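Local coordinates for adenylyl-sulfate kinase 1, chloroplastic (Arabidopsis thaliana, PDB 3UIE), which transfers a phosphate group from ATP to adenosine 5'-phosphosulfate, making 3'-phosphoadenylyl sulfate, the activated sulfate that plants need for reproduction and glucosinolate production, at residues S180-E183 against M184-V188; Q47-Q51 against K52-C56; A80-I83 against R84-E88; S106-R109 against T110-D113; L133-C136 against E137-P141. All coordinates share one frame; numbering follows the deposited sequence. Where two conformers were deposited one is given.

How the contacts relate
Four of the five contacts touch one of the two nucleotides of a P-loop kinase. Contacts 1 and 5 both touch the ATP analogue AMPPNP at its adenine end, with centres about 20 Å apart and nearest atoms about 7 Å apart. Contacts 3 and 4 meet the other substrate, adenosine-5'-phosphosulfate; their centres are about 10 Å apart and they pack directly, Ile83 CD1 lying 3.6 Å from Ser106 CA. Contact 2 touches neither nucleotide: it closes helix 38-51 behind the ATP site and touches contact 1 where Met48 CE meets Ala185 CB at 3.7 Å. Contacts 2 and 3 also face the second subunit.

Contact 1. Residues S180-E183 against M184-V188; sequences SPIE and MAEKV. With ANP (phosphoaminophosphonic acid-adenylate ester), chain E.
At the N-terminus of helix 181-195, Ser180 and Met184 are joined across the first turn, Met184 N donating to Ser180 O over 2.9 Å. Ser180 is also the N-cap: its OG accepts from Glu183 N at 3.0 Å with an N-H...O angle of 161°, pairing an amide of the opening turn. The side chain of Met184 runs back over this start of the helix. CG stands anti to the carbonyl carbon (chi1 -71°) and passes 3.4 Å from Ser180 O, and a bend at the thioether (chi3 -56°) brings CE to 3.7 Å from Pro181 CA. The same methyl lies 3.2 Å from N6 of the bound ATP analogue, AMPPNP, and Pro181 CD reaches that N6 at 3.4 Å, so a small apolar corner faces the exocyclic amino group of adenine. This is the adenine end of the nucleotide pocket in the P-loop kinase fold, where the helix leans on helix 38-51 through Pro181 on Thr40 and Met184 on Leu41. A glycine at Pro181 removes the ring and would probably open a gap beside adenine N6, leaving the first turn freer to move. Along the outer face, Ile182 CG2 meets Glu186 OE2 at 3.6 Å, the two chains crossing at a slant. Next to them Glu183 OE2 and Lys187 NZ approach to 4.3 Å, close enough to attract but not to form a salt bridge.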
# COMPACT_ATOMS: atom_id res chain seq x y z
N SER A 180 27.62 -11.09 -6.27
CA SER A 180 26.47 -11.97 -6.14
C SER A 180 25.30 -11.22 -5.51
O SER A 180 25.48 -10.21 -4.83
CB SER A 180 26.88 -13.15 -5.28
OG SER A 180 27.05 -12.74 -3.94
N PRO A 181 24.07 -11.70 -5.76
CA PRO A 181 22.92 -11.06 -5.11
C PRO A 181 23.07 -11.05 -3.59
O PRO A 181 22.71 -10.07 -2.95
CB PRO A 181 21.76 -11.96 -5.53
CG PRO A 181 22.19 -12.54 -6.85
CD PRO A 181 23.67 -12.75 -6.71
N ILE A 182 23.62 -12.11 -3.02
CA ILE A 182 23.81 -12.14 -1.57
C ILE A 182 24.82 -11.08 -1.12
O ILE A 182 24.58 -10.38 -0.14
CB ILE A 182 24.23 -13.53 -1.05
CG1 ILE A 182 23.05 -14.51 -1.16
CG2 ILE A 182 24.64 -13.46 0.40
CD1 ILE A 182 23.41 -15.92 -0.70
N GLU A 183 25.93 -10.96 -1.82
CA GLU A 183 26.90 -9.96 -1.43
C GLU A 183 26.28 -8.59 -1.57
O GLU A 183 26.47 -7.72 -0.72
CB GLU A 183 28.22 -10.04 -2.21
CG GLU A 183 29.19 -8.92 -1.81
CD GLU A 183 30.63 -9.19 -2.21
OE1 GLU A 183 30.88 -10.05 -3.09
OE2 GLU A 183 31.52 -8.54 -1.62
N MET A 184 25.51 -8.38 -2.64
CA MET A 184 24.87 -7.08 -2.82
C MET A 184 23.86 -6.77 -1.72
O MET A 184 23.79 -5.63 -1.25
CB MET A 184 24.22 -6.95 -4.19
CG MET A 184 25.25 -6.84 -5.31
SD MET A 184 24.48 -6.53 -6.91
CE MET A 184 23.36 -7.88 -7.03
N ALA A 185 23.07 -7.76 -1.31
CA ALA A 185 22.14 -7.56 -0.21
C ALA A 185 22.90 -7.25 1.07
O ALA A 185 22.45 -6.45 1.89
CB ALA A 185 21.21 -8.78 -0.03
N GLU A 186 24.06 -7.87 1.25
CA GLU A 186 24.85 -7.61 2.45
C GLU A 186 25.25 -6.14 2.51
O GLU A 186 25.22 -5.54 3.58
CB GLU A 186 26.10 -8.49 2.53
CG GLU A 186 25.81 -9.93 2.91
CD GLU A 186 27.04 -10.82 2.76
OE1 GLU A 186 28.16 -10.29 2.60
OE2 GLU A 186 26.88 -12.06 2.80
N LYS A 187 25.59 -5.57 1.36
CA LYS A 187 26.00 -4.16 1.29
C LYS A 187 24.83 -3.25 1.65
O LYS A 187 25.00 -2.27 2.37
CB LYS A 187 26.56 -3.81 -0.09
CG LYS A 187 27.83 -4.55 -0.46
CD LYS A 187 28.32 -4.14 -1.84
CE LYS A 187 29.65 -4.80 -2.18
NZ LYS A 187 30.73 -4.30 -1.28
N VAL A 188 23.63 -3.57 1.14
CA VAL A 188 22.44 -2.81 1.49
C VAL A 188 22.11 -2.97 2.97
O VAL A 188 21.80 -2.00 3.63
CB VAL A 188 21.23 -3.19 0.61
CG1 VAL A 188 20.00 -2.41 1.03
CG2 VAL A 188 21.57 -2.92 -0.85
PG ANP E . 12.86 -6.60 -14.94
O1G ANP E . 12.42 -6.91 -16.46
O2G ANP E . 11.80 -7.26 -14.06
O3G ANP E . 12.92 -5.11 -14.73
PB ANP E . 15.14 -7.19 -13.19
O1B ANP E . 14.21 -7.65 -12.01
O2B ANP E . 15.97 -5.90 -13.01
N3B ANP E . 14.30 -7.43 -14.65
PA ANP E . 16.01 -9.90 -12.55
O1A ANP E . 14.79 -10.63 -12.98
O2A ANP E . 16.16 -9.78 -11.07
O3A ANP E . 16.04 -8.53 -13.32
O5' ANP E . 17.31 -10.60 -13.12
C5' ANP E . 17.49 -10.88 -14.46
C4' ANP E . 18.35 -11.98 -14.72
O4' ANP E . 19.72 -11.67 -14.33
C3' ANP E . 17.89 -13.10 -13.89
O3' ANP E . 17.74 -14.26 -14.69
C2' ANP E . 18.92 -13.30 -12.88
O2' ANP E . 19.24 -14.66 -12.73
C1' ANP E . 20.12 -12.57 -13.36
N9 ANP E . 20.79 -11.92 -12.23
C8 ANP E . 20.15 -11.22 -11.28
N7 ANP E . 21.07 -10.78 -10.43
C5 ANP E . 22.28 -11.20 -10.84
C6 ANP E . 23.56 -11.03 -10.32
N6 ANP E . 23.75 -10.27 -9.09
N1 ANP E . 24.59 -11.58 -10.98
C2 ANP E . 24.39 -12.28 -12.11
N3 ANP E . 23.19 -12.47 -12.62
C4 ANP E . 22.11 -11.93 -12.00

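Contact 2. Residues Q47-Q51 against K52-C56; sequences QMLYQ and KGKLC
Leu49 and Lys52 meet across the end of helix 38-51 with similar first torsions: each sets CG anti to its own carbonyl carbon (chi1 -73° and -64°). In Lys52 this lays CG 3.5 Å from Met48 O, alongside the last turn; in Leu49 it turns CG and CD1 to the side of Cys56 SG, although the cysteine was modelled in two positions and the very short approach to CD1 is doubtful. Leu49 CB and Lys54 CB approach to 4.2 Å. The backbone closes in a Schellman motif. Lys54 N donates to Leu49 O at 2.9 Å, and one step inside it Gly53 N donates to Tyr50 O at 2.8 Å. Gly53 has positive phi (82°), a conformation that favours glycine and lets the chain reverse out of the helix. Lys52 N still makes the helical bond to Met48 O at 3.3 Å and adds a weak one to Leu49 O, so the latter carbonyl is shared by two amides. A CH...O contact from Tyr50 CA to Lys54 O, 3.5 Å long, links the helix to the loop that leads into strand 56-60. Tyr50 OH bonds to Asp16 O of the second subunit, and Lys54 NZ to Leu198 O and Asp22 O. Met48 and Leu49 rest on helix 181-195, whereas Cys56 begins strand 56-60 and packs on Ile99 and Ile101 of the adjacent strand 99-103.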
# COMPACT_ATOMS: atom_id res chain seq x y z
N GLN A 47 15.08 -11.70 2.12
CA GLN A 47 15.43 -12.93 2.82
C GLN A 47 16.36 -12.64 3.99
O GLN A 47 16.19 -13.18 5.09
CB GLN A 47 16.10 -13.89 1.85
CG GLN A 47 16.71 -15.09 2.53
CD GLN A 47 15.69 -16.14 2.86
OE1 GLN A 47 14.49 -15.98 2.59
NE2 GLN A 47 16.14 -17.25 3.44
N MET A 48 17.35 -11.79 3.75
CA MET A 48 18.37 -11.47 4.73
C MET A 48 17.77 -10.68 5.90
O MET A 48 18.08 -10.93 7.06
CB MET A 48 19.50 -10.69 4.05
CG MET A 48 20.71 -10.40 4.90
SD MET A 48 22.04 -9.70 3.85
CE MET A 48 22.29 -11.07 2.73
N LEU A 49 16.91 -9.72 5.58
CA LEU A 49 16.30 -8.90 6.62
C LEU A 49 15.32 -9.73 7.45
O LEU A 49 15.26 -9.61 8.67
CB LEU A 49 15.59 -7.69 6.02
CG LEU A 49 16.55 -6.62 5.51
CD1 LEU A 49 15.81 -5.60 4.66
CD2 LEU A 49 17.28 -5.95 6.67
N TYR A 50 14.58 -10.60 6.78
CA TYR A 50 13.63 -11.47 7.49
C TYR A 50 14.38 -12.34 8.49
O TYR A 50 13.93 -12.51 9.61
CB TYR A 50 12.85 -12.36 6.52
CG TYR A 50 11.88 -13.23 7.29
CD1 TYR A 50 10.63 -12.75 7.63
CD2 TYR A 50 12.25 -14.50 7.72
CE1 TYR A 50 9.74 -13.53 8.37
CE2 TYR A 50 11.38 -15.28 8.46
CZ TYR A 50 10.13 -14.79 8.78
OH TYR A 50 9.26 -15.55 9.51
N GLN A 51 15.55 -12.86 8.11
CA GLN A 51 16.30 -13.73 9.02
C GLN A 51 16.82 -12.94 10.25
O GLN A 51 16.99 -13.50 11.33
CB GLN A 51 17.44 -14.45 8.29
CG GLN A 51 18.34 -15.27 9.20
CD GLN A 51 19.14 -16.33 8.45
OE1 GLN A 51 18.76 -16.76 7.35
NE2 GLN A 51 20.26 -16.77 9.04
N LYS A 52 17.02 -11.64 10.08
CA LYS A 52 17.37 -10.77 11.21
C LYS A 52 16.14 -10.30 12.01
O LYS A 52 16.26 -9.51 12.95
CB LYS A 52 18.15 -9.55 10.69
CG LYS A 52 19.51 -9.89 10.05
CD LYS A 52 20.14 -8.68 9.37
CE LYS A 52 20.82 -7.74 10.38
NZ LYS A 52 21.94 -8.40 11.11
N GLY A 53 14.96 -10.79 11.63
CA GLY A 53 13.74 -10.46 12.33
C GLY A 53 13.14 -9.12 11.93
O GLY A 53 12.36 -8.53 12.67
N LYS A 54 13.49 -8.64 10.74
CA LYS A 54 12.93 -7.37 10.28
C LYS A 54 11.85 -7.62 9.22
O LYS A 54 11.97 -8.52 8.40
CB LYS A 54 14.03 -6.47 9.72
CG LYS A 54 15.24 -6.34 10.66
CD LYS A 54 14.85 -5.69 11.98
CE LYS A 54 15.85 -5.98 13.07
NZ LYS A 54 15.42 -5.43 14.39
N LEU A 55 10.81 -6.79 9.23
CA LEU A 55 9.68 -6.97 8.34
C LEU A 55 9.81 -6.08 7.12
O LEU A 55 9.84 -4.85 7.24
CB LEU A 55 8.37 -6.65 9.06
CG LEU A 55 7.08 -6.82 8.26
CD1 LEU A 55 6.96 -8.24 7.74
CD2 LEU A 55 5.87 -6.45 9.13
N CYS A 56 9.90 -6.72 5.95
CA CYS A 56 10.02 -6.03 4.66
C CYS A 56 8.85 -6.40 3.78
O CYS A 56 8.22 -7.43 3.99
CB CYS A 56 11.29 -6.46 3.92
SG CYS A 56 12.80 -6.10 4.77

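Contact 3. Residues A80-I83 against R84-E88; sequences AENI and RRVGE. With ADX (adenosine-5'-phosphosulfate), chain D.
Ala80 and Arg84 are joined by a helical bond in helix 76-95, Arg84 N donating to Ala80 O at 2.8 Å; beside it lies a salt-bridge network centred on Glu81. Glu81 bends at CB-CG (chi2 65°) and carries its carboxylate along the helix to two arginines. Arg84 grips it side-on, NE to OE1 at 2.8 Å and NH2 to OE2 at 2.9 Å, the two flat groups turned 35° apart. Arg85 NE reaches the same OE2 at 2.9 Å with its guanidinium nearly perpendicular (88°), and a water links OE2, weakly, to Arg85 NH2. Two charged donors on one oxygen would be expected to favour the ionised carboxylate. Arg84 NH2 also bonds to Leu68 O of the second subunit, and Arg85 NH1 forms a salt bridge with Asp71 of its own chain. Asn82, a substrate-binding residue, points the other way: ND2 donates to the sulfate oxygen O1B of adenosine-5'-phosphosulfate at 2.8 Å and weakly to its phosphate O1A, while OD1 accepts from Asn69 ND2, which fixes the turn of the amide. Behind it, Val86 CG2 lies 3.3 Å from Asn82 O. Ile83 O accepts from Gly87 N at 2.9 Å.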
# COMPACT_ATOMS: atom_id res chain seq x y z
N ALA A 80 5.07 7.14 -15.81
CA ALA A 80 5.08 8.16 -14.77
C ALA A 80 4.00 7.90 -13.70
O ALA A 80 4.26 8.01 -12.50
CB ALA A 80 4.91 9.55 -15.38
N GLU A 81 2.80 7.55 -14.14
CA GLU A 81 1.71 7.23 -13.22
C GLU A 81 2.01 5.96 -12.42
O GLU A 81 1.74 5.89 -11.22
CB GLU A 81 0.38 7.09 -13.97
CG GLU A 81 -0.81 6.76 -13.07
CD GLU A 81 -1.15 7.86 -12.09
OE1 GLU A 81 -0.50 8.94 -12.09
OE2 GLU A 81 -2.09 7.65 -11.30
N ASN A 82 2.58 4.97 -13.09
CA ASN A 82 3.00 3.74 -12.44
C ASN A 82 3.96 4.05 -11.28
O ASN A 82 3.77 3.59 -10.16
CB ASN A 82 3.70 2.83 -13.46
CG ASN A 82 4.13 1.50 -12.87
OD1 ASN A 82 3.34 0.81 -12.22
ND2 ASN A 82 5.37 1.12 -13.12
N ILE A 83 4.98 4.85 -11.58
CA ILE A 83 6.00 5.23 -10.59
C ILE A 83 5.35 6.06 -9.49
O ILE A 83 5.63 5.87 -8.30
CB ILE A 83 7.13 6.05 -11.27
CG1 ILE A 83 7.90 5.19 -12.27
CG2 ILE A 83 8.05 6.68 -10.21
CD1 ILE A 83 8.73 6.01 -13.29
N ARG A 84 4.52 7.01 -9.89
CA ARG A 84 3.87 7.87 -8.92
C ARG A 84 3.07 7.06 -7.90
O ARG A 84 3.19 7.26 -6.70
CB ARG A 84 2.93 8.87 -9.61
CG ARG A 84 2.29 9.84 -8.63
CD ARG A 84 1.14 10.61 -9.26
NE ARG A 84 -0.08 9.81 -9.42
CZ ARG A 84 -0.98 9.60 -8.47
NH1 ARG A 84 -0.82 10.12 -7.25
NH2 ARG A 84 -2.06 8.87 -8.72
N ARG A 85 2.23 6.14 -8.39
CA ARG A 85 1.39 5.35 -7.49
C ARG A 85 2.25 4.46 -6.60
O ARG A 85 1.99 4.33 -5.41
CB ARG A 85 0.40 4.48 -8.26
CG ARG A 85 -0.68 5.25 -9.00
CD ARG A 85 -1.64 4.25 -9.67
NE ARG A 85 -2.51 4.88 -10.64
CZ ARG A 85 -3.30 4.20 -11.47
NH1 ARG A 85 -3.32 2.87 -11.44
NH2 ARG A 85 -4.06 4.85 -12.34
N VAL A 86 3.28 3.85 -7.18
CA VAL A 86 4.17 3.01 -6.37
C VAL A 86 4.86 3.82 -5.27
O VAL A 86 4.97 3.36 -4.14
CB VAL A 86 5.19 2.22 -7.21
CG1 VAL A 86 6.21 1.55 -6.31
CG2 VAL A 86 4.47 1.17 -8.05
N GLY A 87 5.30 5.04 -5.59
CA GLY A 87 5.88 5.93 -4.59
C GLY A 87 4.91 6.23 -3.44
O GLY A 87 5.29 6.24 -2.27
N GLU A 88 3.65 6.48 -3.78
CA GLU A 88 2.64 6.75 -2.76
C GLU A 88 2.37 5.53 -1.89
O GLU A 88 2.21 5.63 -0.67
CB GLU A 88 1.35 7.28 -3.39
CG GLU A 88 1.50 8.71 -4.00
CD GLU A 88 1.41 9.85 -2.97
OE1 GLU A 88 1.50 9.62 -1.74
OE2 GLU A 88 1.25 11.01 -3.40
SB ADX D . 8.26 1.01 -15.39
O1B ADX D . 6.90 1.44 -15.50
O2B ADX D . 9.07 1.69 -16.42
O3B ADX D . 8.83 1.35 -14.07
PA ADX D . 7.99 -1.66 -14.64
O1A ADX D . 6.73 -1.32 -13.89
O2A ADX D . 9.12 -2.06 -13.70
O3A ADX D . 8.39 -0.48 -15.64
O5' ADX D . 7.64 -2.87 -15.59
C5' ADX D . 8.67 -3.57 -16.22
C4' ADX D . 8.37 -4.92 -16.61
O4' ADX D . 7.36 -4.89 -17.62
C3' ADX D . 9.58 -5.53 -17.20
O3' ADX D . 9.88 -6.70 -16.50
C2' ADX D . 9.23 -5.94 -18.50
O2' ADX D . 9.22 -7.33 -18.47
C1' ADX D . 7.84 -5.51 -18.77
N9 ADX D . 7.74 -4.69 -19.95
C8 ADX D . 6.81 -4.82 -20.93
N7 ADX D . 6.99 -3.84 -21.83
C5 ADX D . 8.03 -3.08 -21.42
C6 ADX D . 8.67 -1.94 -21.94
N6 ADX D . 8.21 -1.35 -23.15
N1 ADX D . 9.74 -1.41 -21.28
C2 ADX D . 10.17 -1.96 -20.14
N3 ADX D . 9.57 -3.06 -19.61
C4 ADX D . 8.51 -3.63 -20.22
O HOH W 1 -4.30 7.67 -13.10

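Contact 4. Residues S106-R109 against T110-D113; sequences SPYR and TDRD. With ADX (adenosine-5'-phosphosulfate), chain D.
Arg112 NH1 donates to Ser106 O at 2.8 Å, a bond lying in the plane of the carbonyl and of the guanidinium alike (N-H...O angle 160°). On the other side of the same residue, Ser106 N donates to sulfate oxygen O3B of adenosine-5'-phosphosulfate at 2.8 Å, so the arginine holds the peptide that follows a substrate-binding amide. Ser106 is, by similarity, the phosphoserine intermediate; its OG is hydrogen-bonded to Leu104 O, accepts a bond from Trp29 NE1 and lies 3.7 Å from Arg112 CD. The arginine reaches the loop by bending at chi3 (-53°), which folds its head back over the helix start with Arg109 CA over one face of the guanidinium. Its remaining nitrogens are held too, NE by a salt bridge to Glu126 and NH2 by Glu164 O. A leucine at this position lacks the guanidinium and would probably leave Ser106 O and the Glu126 carboxylate without their mate, with the sulfate-binding loop less firmly set. Further out, Tyr108 occupies the N-cap position of helix 109-117, its O accepting from Arg112 N at 3.1 Å. Pro107 CG sits over the centre of its ring, 3.7 Å above the plane, while Asp111 OD2 comes in at the ring edge, 3.2 Å from CD2, with carboxylate and ring planes 61° apart. The loop joins strand 99-103 to helix 109-117, with Asp111 packed against Ala80 and Ile83 of helix 76-95 and Arg112 against Trp29 and Thr31 of strand 26-31.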
# COMPACT_ATOMS: atom_id res chain seq x y z
N SER A 106 11.48 2.10 -13.45
CA SER A 106 11.37 3.53 -13.10
C SER A 106 12.41 4.39 -13.81
O SER A 106 13.28 4.97 -13.18
CB SER A 106 11.41 3.74 -11.58
OG SER A 106 12.46 3.01 -10.97
N PRO A 107 12.31 4.47 -15.15
CA PRO A 107 13.39 5.02 -15.98
C PRO A 107 13.58 6.53 -15.87
O PRO A 107 14.67 7.01 -16.17
CB PRO A 107 12.96 4.64 -17.40
CG PRO A 107 11.47 4.57 -17.32
CD PRO A 107 11.17 4.01 -15.96
N TYR A 108 12.56 7.27 -15.46
CA TYR A 108 12.60 8.73 -15.51
C TYR A 108 13.03 9.35 -14.18
O TYR A 108 12.45 9.10 -13.13
CB TYR A 108 11.24 9.28 -15.95
CG TYR A 108 10.68 8.60 -17.19
CD1 TYR A 108 11.51 8.25 -18.25
CD2 TYR A 108 9.33 8.31 -17.29
CE1 TYR A 108 10.99 7.63 -19.39
CE2 TYR A 108 8.81 7.69 -18.41
CZ TYR A 108 9.64 7.35 -19.45
OH TYR A 108 9.09 6.74 -20.56
N ARG A 109 14.07 10.17 -14.26
CA ARG A 109 14.69 10.79 -13.11
C ARG A 109 13.69 11.68 -12.37
O ARG A 109 13.58 11.62 -11.14
CB ARG A 109 15.89 11.62 -13.64
CG ARG A 109 16.88 12.12 -12.63
CD ARG A 109 18.08 12.78 -13.35
NE ARG A 109 18.95 11.77 -13.96
CZ ARG A 109 19.40 11.80 -15.21
NH1 ARG A 109 19.08 12.79 -16.03
NH2 ARG A 109 20.18 10.83 -15.65
N THR A 110 12.95 12.48 -13.12
CA THR A 110 11.97 13.38 -12.53
C THR A 110 10.93 12.62 -11.71
O THR A 110 10.47 13.10 -10.67
CB THR A 110 11.26 14.25 -13.60
OG1 THR A 110 10.41 15.22 -12.97
CG2 THR A 110 10.43 13.38 -14.55
N ASP A 111 10.53 11.44 -12.19
CA ASP A 111 9.51 10.67 -11.48
C ASP A 111 10.06 9.98 -10.24
O ASP A 111 9.39 9.95 -9.21
CB ASP A 111 8.83 9.67 -12.41
CG ASP A 111 8.11 10.35 -13.54
OD1 ASP A 111 7.37 11.32 -13.27
OD2 ASP A 111 8.29 9.94 -14.70
N ARG A 112 11.27 9.43 -10.31
CA ARG A 112 11.89 8.90 -9.10
C ARG A 112 12.14 10.01 -8.07
O ARG A 112 11.96 9.80 -6.88
CB ARG A 112 13.20 8.15 -9.37
CG ARG A 112 13.07 6.97 -10.30
CD ARG A 112 14.38 6.14 -10.27
NE ARG A 112 15.56 6.98 -10.53
CZ ARG A 112 16.07 7.19 -11.74
NH1 ARG A 112 15.53 6.61 -12.81
NH2 ARG A 112 17.13 7.98 -11.87
N ASP A 113 12.56 11.19 -8.53
CA ASP A 113 12.81 12.30 -7.60
C ASP A 113 11.53 12.73 -6.89
O ASP A 113 11.57 13.13 -5.72
CB ASP A 113 13.46 13.50 -8.30
CG ASP A 113 14.85 13.18 -8.83
OD1 ASP A 113 15.46 12.15 -8.43
OD2 ASP A 113 15.35 13.98 -9.65
SB ADX D . 8.26 1.01 -15.39
O1B ADX D . 6.90 1.44 -15.50
O2B ADX D . 9.07 1.69 -16.42
O3B ADX D . 8.83 1.35 -14.07
PA ADX D . 7.99 -1.66 -14.64
O1A ADX D . 6.73 -1.32 -13.89
O2A ADX D . 9.12 -2.06 -13.70
O3A ADX D . 8.39 -0.48 -15.64
O5' ADX D . 7.64 -2.87 -15.59
C5' ADX D . 8.67 -3.57 -16.22
C4' ADX D . 8.37 -4.92 -16.61
O4' ADX D . 7.36 -4.89 -17.62
C3' ADX D . 9.58 -5.53 -17.20
O3' ADX D . 9.88 -6.70 -16.50
C2' ADX D . 9.23 -5.94 -18.50
O2' ADX D . 9.22 -7.33 -18.47
C1' ADX D . 7.84 -5.51 -18.77
N9 ADX D . 7.74 -4.69 -19.95
C8 ADX D . 6.81 -4.82 -20.93
N7 ADX D . 6.99 -3.84 -21.83
C5 ADX D . 8.03 -3.08 -21.42
C6 ADX D . 8.67 -1.94 -21.94
N6 ADX D . 8.21 -1.35 -23.15
N1 ADX D . 9.74 -1.41 -21.28
C2 ADX D . 10.17 -1.96 -20.14
N3 ADX D . 9.57 -3.06 -19.61
C4 ADX D . 8.51 -3.63 -20.22

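Contact 5. Residues L133-C136 against E137-P141; sequences LSVC and EARDP. With ANP (phosphoaminophosphonic acid-adenylate ester), chain E.
Glu137 meets Leu133 one turn back in the short helix 133-139, whose C-terminal end forms one wall of the adenine pocket. Its N donates to Leu133 O at 2.8 Å, and its extended side chain brings OE1 to 4.0 Å from Leu133 CG, while OE2 makes a salt bridge to Arg149 of helix 144-149. Ala138 continues the turn, its N bonding to Ser134 O at 3.0 Å. Arg139 turns its side chain to the adenine. With CG anti to the carbonyl carbon (chi1 -67°) and the chain extended to NE, the guanidinium lies between Val135 and the base. Val135 CG1 lies over one face, 3.7 Å from Arg139 NE, and N3 of the AMPPNP adenine over the opposite face, 3.6 Å from Arg139 CZ and displaced from the centre of the group. NH1 bonds to Gly35 O in the P-loop, which would restrict rotation of the flat group against the base. Asp140 then leaves the helix with positive phi (34°), its N still paired with Cys136 O at 2.7 Å, and its carboxylate OD1 accepts from Tyr145 N at the start of helix 144-149. Pro141 follows on the ribose side, its CG 3.2 Å from C4' of AMPPNP.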
# COMPACT_ATOMS: atom_id res chain seq x y z
N LEU A 133 23.62 -1.84 -20.44
CA LEU A 133 22.67 -2.44 -21.37
C LEU A 133 23.18 -3.75 -21.96
O LEU A 133 22.44 -4.73 -22.03
CB LEU A 133 22.35 -1.47 -22.51
CG LEU A 133 21.44 -2.04 -23.60
CD1 LEU A 133 20.03 -2.23 -23.05
CD2 LEU A 133 21.43 -1.12 -24.81
N SER A 134 24.45 -3.78 -22.37
CA SER A 134 24.99 -4.96 -23.04
C SER A 134 24.90 -6.21 -22.17
O SER A 134 24.60 -7.30 -22.67
CB SER A 134 26.44 -4.74 -23.51
OG SER A 134 27.30 -4.52 -22.40
N VAL A 135 25.15 -6.07 -20.87
CA VAL A 135 25.04 -7.20 -19.95
C VAL A 135 23.58 -7.61 -19.71
O VAL A 135 23.27 -8.80 -19.65
CB VAL A 135 25.73 -6.89 -18.60
CG1 VAL A 135 25.46 -7.99 -17.58
CG2 VAL A 135 27.22 -6.69 -18.81
N CYS A 136 22.68 -6.63 -19.56
CA CYS A 136 21.26 -6.95 -19.37
C CYS A 136 20.76 -7.69 -20.60
O CYS A 136 19.99 -8.64 -20.49
CB CYS A 136 20.44 -5.67 -19.20
SG CYS A 136 20.87 -4.75 -17.73
N GLU A 137 21.20 -7.23 -21.76
CA GLU A 137 20.71 -7.80 -23.02
C GLU A 137 21.27 -9.21 -23.27
O GLU A 137 20.62 -10.05 -23.89
CB GLU A 137 21.05 -6.86 -24.19
CG GLU A 137 20.44 -7.27 -25.51
CD GLU A 137 20.46 -6.15 -26.53
OE1 GLU A 137 21.00 -5.06 -26.21
OE2 GLU A 137 19.94 -6.35 -27.65
N ALA A 138 22.49 -9.47 -22.79
CA ALA A 138 23.04 -10.82 -22.85
C ALA A 138 22.27 -11.76 -21.89
O ALA A 138 22.06 -12.93 -22.19
CB ALA A 138 24.54 -10.82 -22.55
N ARG A 139 21.85 -11.23 -20.75
CA ARG A 139 21.00 -11.99 -19.84
C ARG A 139 19.64 -12.23 -20.49
O ARG A 139 19.24 -13.37 -20.73
CB ARG A 139 20.83 -11.27 -18.51
CG ARG A 139 22.12 -11.16 -17.69
CD ARG A 139 21.93 -10.23 -16.50
NE ARG A 139 23.12 -10.12 -15.66
CZ ARG A 139 23.17 -9.41 -14.54
NH1 ARG A 139 22.10 -8.75 -14.13
NH2 ARG A 139 24.28 -9.35 -13.82
N ASP A 140 18.93 -11.14 -20.79
CA ASP A 140 17.63 -11.18 -21.45
C ASP A 140 16.84 -12.42 -21.04
O ASP A 140 16.49 -13.24 -21.88
CB ASP A 140 17.82 -11.16 -22.98
CG ASP A 140 16.54 -10.85 -23.74
OD1 ASP A 140 15.62 -10.22 -23.14
OD2 ASP A 140 16.44 -11.22 -24.93
N PRO A 141 16.56 -12.55 -19.74
CA PRO A 141 15.93 -13.74 -19.16
C PRO A 141 14.56 -14.03 -19.77
O PRO A 141 14.18 -15.19 -19.90
CB PRO A 141 15.75 -13.38 -17.68
CG PRO A 141 16.62 -12.20 -17.45
CD PRO A 141 16.71 -11.47 -18.74
PG ANP E . 12.86 -6.60 -14.94
O1G ANP E . 12.42 -6.91 -16.46
O2G ANP E . 11.80 -7.26 -14.06
O3G ANP E . 12.92 -5.11 -14.73
PB ANP E . 15.14 -7.19 -13.19
O1B ANP E . 14.21 -7.65 -12.01
O2B ANP E . 15.97 -5.90 -13.01
N3B ANP E . 14.30 -7.43 -14.65
PA ANP E . 16.01 -9.90 -12.55
O1A ANP E . 14.79 -10.63 -12.98
O2A ANP E . 16.16 -9.78 -11.07
O3A ANP E . 16.04 -8.53 -13.32
O5' ANP E . 17.31 -10.60 -13.12
C5' ANP E . 17.49 -10.88 -14.46
C4' ANP E . 18.35 -11.98 -14.72
O4' ANP E . 19.72 -11.67 -14.33
C3' ANP E . 17.89 -13.10 -13.89
O3' ANP E . 17.74 -14.26 -14.69
C2' ANP E . 18.92 -13.30 -12.88
O2' ANP E . 19.24 -14.66 -12.73
C1' ANP E . 20.12 -12.57 -13.36
N9 ANP E . 20.79 -11.92 -12.23
C8 ANP E . 20.15 -11.22 -11.28
N7 ANP E . 21.07 -10.78 -10.43
C5 ANP E . 22.28 -11.20 -10.84
C6 ANP E . 23.56 -11.03 -10.32
N6 ANP E . 23.75 -10.27 -9.09
N1 ANP E . 24.59 -11.58 -10.98
C2 ANP E . 24.39 -12.28 -12.11
N3 ANP E . 23.19 -12.47 -12.62
C4 ANP E . 22.11 -11.93 -12.00